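Local coordinates for protein putative enoyl-CoA hydratase (Streptomyces avermitilis, PDB 3GKB) that is a putative enoyl-CoA hydratase of the crotonase-like family, whose members typically act on acyl-CoA thioesters, though its own substrate is not established, at residues Lys116-Gly120 against Glu267-Glu271. Sequence-based numbering, arbitrary orientation.
Sequences KARGG and ERDLE
The guanidinium of R118 grips the carboxylate of E271 side-on, one nitrogen to each oxygen, in a buried salt bridge. NE donates to OE2 of E271 at 2.6 Å, in the guanidinium plane, while NH2 of R118 reaches the syn lone pair of OE1 of E271 at 2.9 Å. The two planes are turned 44° apart, so the salt bridge is twisted. R118 is extended from CG to NE, which carries its charge across to the helices; the flexible chain of glutamate suits E271, folding at chi2 (77°) to present both oxygens.

Hydrogen bonds to the backbone follow, and arginine suits them because its planar cation offers several N-H groups. NH2 of R118 also donates to the carbonyl O of R268 (3.1 Å), from above the carbonyl plane, and NH1 makes a weak bond to O of E267. A water joins NH1 of R118 to OE1 of E267, whose other oxygen is held by H69.

Nonpolar contact covers one face of the cation: CB of L270, a leucine, lies 3.9 Å above its centre. Separately, CE of K116 makes a van der Waals contact with O of R268 (3.4 Å).

This is structural packing of the crotonase-like fold: strand 116-118, beside strand 139-141 at the edge of a small sheet, is pinned to the junction of C-terminal helices 264-268 and 270-280, where D269 as N-cap bonds the N of G272.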
ATOM      1  N   LYS B 116      16.794 -16.187  -6.667  1.00 17.45           N
ATOM      2  CA  LYS B 116      15.510 -16.200  -7.353  1.00 16.91           C
ATOM      3  C   LYS B 116      14.494 -17.130  -6.690  1.00 16.53           C
ATOM      4  O   LYS B 116      14.813 -18.279  -6.329  1.00 15.17           O
ATOM      5  CB  LYS B 116      15.680 -16.612  -8.822  1.00 16.77           C
ATOM      6  CG  LYS B 116      16.487 -15.632  -9.649  1.00 19.27           C
ATOM      7  CD  LYS B 116      17.002 -16.308 -10.893  1.00 22.03           C
ATOM      8  CE  LYS B 116      17.712 -15.358 -11.837  1.00 26.45           C
ATOM      9  NZ  LYS B 116      18.943 -14.823 -11.228  1.00 30.02           N
ATOM     10  N   ALA B 117      13.268 -16.613  -6.571  1.00 15.00           N
ATOM     11  CA  ALA B 117      12.127 -17.377  -6.080  1.00 15.65           C
ATOM     12  C   ALA B 117      10.967 -17.133  -7.025  1.00 14.28           C
ATOM     13  O   ALA B 117      10.606 -15.994  -7.278  1.00 14.92           O
ATOM     14  CB  ALA B 117      11.753 -16.944  -4.646  1.00 14.86           C
ATOM     15  N   ARG B 118      10.422 -18.206  -7.585  1.00 14.30           N
ATOM     16  CA  ARG B 118       9.322 -18.102  -8.507  1.00 14.33           C
ATOM     17  C   ARG B 118       8.178 -19.044  -8.133  1.00 13.70           C
ATOM     18  O   ARG B 118       8.366 -20.052  -7.420  1.00 14.84           O
ATOM     19  CB  ARG B 118       9.744 -18.366  -9.943  1.00 14.12           C
ATOM     20  CG  ARG B 118      10.770 -17.407 -10.505  1.00 16.65           C
ATOM     21  CD  ARG B 118      11.037 -17.788 -11.922  1.00 17.43           C
ATOM     22  NE  ARG B 118      11.981 -16.960 -12.673  1.00 14.80           N
ATOM     23  CZ  ARG B 118      13.278 -17.236 -12.847  1.00 17.84           C
ATOM     24  NH1 ARG B 118      13.837 -18.255 -12.231  1.00 16.76           N
ATOM     25  NH2 ARG B 118      14.023 -16.473 -13.651  1.00 18.59           N
ATOM     26  N   GLY B 119       6.987 -18.689  -8.598  1.00 14.25           N
ATOM     27  CA  GLY B 119       5.769 -19.459  -8.327  1.00 14.91           C
ATOM     28  C   GLY B 119       5.551 -19.713  -6.860  1.00 15.35           C
ATOM     29  O   GLY B 119       5.551 -18.783  -6.044  1.00 14.72           O
ATOM     30  N   GLY B 120       5.433 -20.984  -6.509  1.00 15.22           N
ATOM     31  CA  GLY B 120       5.322 -21.367  -5.113  1.00 14.77           C
ATOM     32  C   GLY B 120       6.447 -20.876  -4.216  1.00 14.64           C
ATOM     33  O   GLY B 120       6.228 -20.642  -3.026  1.00 15.03           O
ATOM     34  N   GLU B 267      16.375 -22.629 -15.540  1.00 20.41           N
ATOM     35  CA  GLU B 267      15.718 -21.771 -14.548  1.00 19.92           C
ATOM     36  C   GLU B 267      16.234 -20.337 -14.513  1.00 19.33           C
ATOM     37  O   GLU B 267      15.537 -19.438 -14.056  1.00 18.97           O
ATOM     38  CB  GLU B 267      15.855 -22.374 -13.156  1.00 20.22           C
ATOM     39  CG  GLU B 267      15.138 -23.701 -12.973  1.00 21.60           C
ATOM     40  CD  GLU B 267      13.623 -23.562 -12.824  1.00 21.96           C
ATOM     41  OE1 GLU B 267      13.142 -22.568 -12.245  1.00 20.75           O
ATOM     42  OE2 GLU B 267      12.908 -24.462 -13.276  1.00 20.71           O
ATOM     43  N   ARG B 268      17.445 -20.092 -14.997  1.00 18.89           N
ATOM     44  CA  ARG B 268      18.034 -18.771 -14.867  1.00 19.81           C
ATOM     45  C   ARG B 268      17.120 -17.688 -15.497  1.00 19.35           C
ATOM     46  O   ARG B 268      16.824 -16.674 -14.861  1.00 19.72           O
ATOM     47  CB  ARG B 268      19.433 -18.724 -15.490  1.00 19.89           C
ATOM     48  CG  ARG B 268      20.133 -17.345 -15.335  1.00 23.94           C
ATOM     49  CD  ARG B 268      21.666 -17.450 -15.536  1.00 27.15           C
ATOM     50  NE  ARG B 268      22.213 -18.501 -14.678  1.00 31.08           N
ATOM     51  CZ  ARG B 268      22.911 -19.562 -15.086  1.00 35.30           C
ATOM     52  NH1 ARG B 268      23.245 -19.746 -16.363  1.00 37.37           N
ATOM     53  NH2 ARG B 268      23.316 -20.452 -14.190  1.00 37.13           N
ATOM     54  N   ASP B 269      16.655 -17.955 -16.723  1.00 19.02           N
ATOM     55  CA  ASP B 269      15.666 -17.119 -17.396  1.00 18.53           C
ATOM     56  C   ASP B 269      14.451 -17.975 -17.718  1.00 17.92           C
ATOM     57  O   ASP B 269      14.096 -18.179 -18.885  1.00 17.14           O
ATOM     58  CB  ASP B 269      16.259 -16.492 -18.693  1.00 19.06           C
ATOM     59  CG  ASP B 269      15.272 -15.552 -19.436  1.00 21.83           C
ATOM     60  OD1 ASP B 269      14.227 -15.120 -18.863  1.00 21.88           O
ATOM     61  OD2 ASP B 269      15.565 -15.231 -20.623  1.00 22.09           O
ATOM     62  N   LEU B 270      13.793 -18.468 -16.672  1.00 17.04           N
ATOM     63  CA  LEU B 270      12.629 -19.328 -16.875  1.00 16.61           C
ATOM     64  C   LEU B 270      11.532 -18.625 -17.679  1.00 15.60           C
ATOM     65  O   LEU B 270      10.783 -19.286 -18.423  1.00 14.42           O
ATOM     66  CB  LEU B 270      12.098 -19.871 -15.533  1.00 16.20           C
ATOM     67  CG  LEU B 270      11.003 -20.929 -15.562  1.00 17.01           C
ATOM     68  CD1 LEU B 270      11.490 -22.206 -16.307  1.00 15.81           C
ATOM     69  CD2 LEU B 270      10.531 -21.258 -14.142  1.00 17.87           C
ATOM     70  N   GLU B 271      11.409 -17.299 -17.527  1.00 16.28           N
ATOM     71  CA  GLU B 271      10.354 -16.540 -18.214  1.00 15.93           C
ATOM     72  C   GLU B 271      10.578 -16.656 -19.695  1.00 16.28           C
ATOM     73  O   GLU B 271       9.667 -17.045 -20.440  1.00 15.13           O
ATOM     74  CB  GLU B 271      10.337 -15.063 -17.787  1.00 15.70           C
ATOM     75  CG  GLU B 271       9.938 -14.834 -16.337  1.00 16.02           C
ATOM     76  CD  GLU B 271      11.035 -15.137 -15.286  1.00 17.93           C
ATOM     77  OE1 GLU B 271      12.238 -15.251 -15.647  1.00 20.00           O
ATOM     78  OE2 GLU B 271      10.684 -15.259 -14.073  1.00 19.43           O
TER
HETATM   79  O   HOH W   1      12.905 -20.361 -10.698  1.00 18.91           O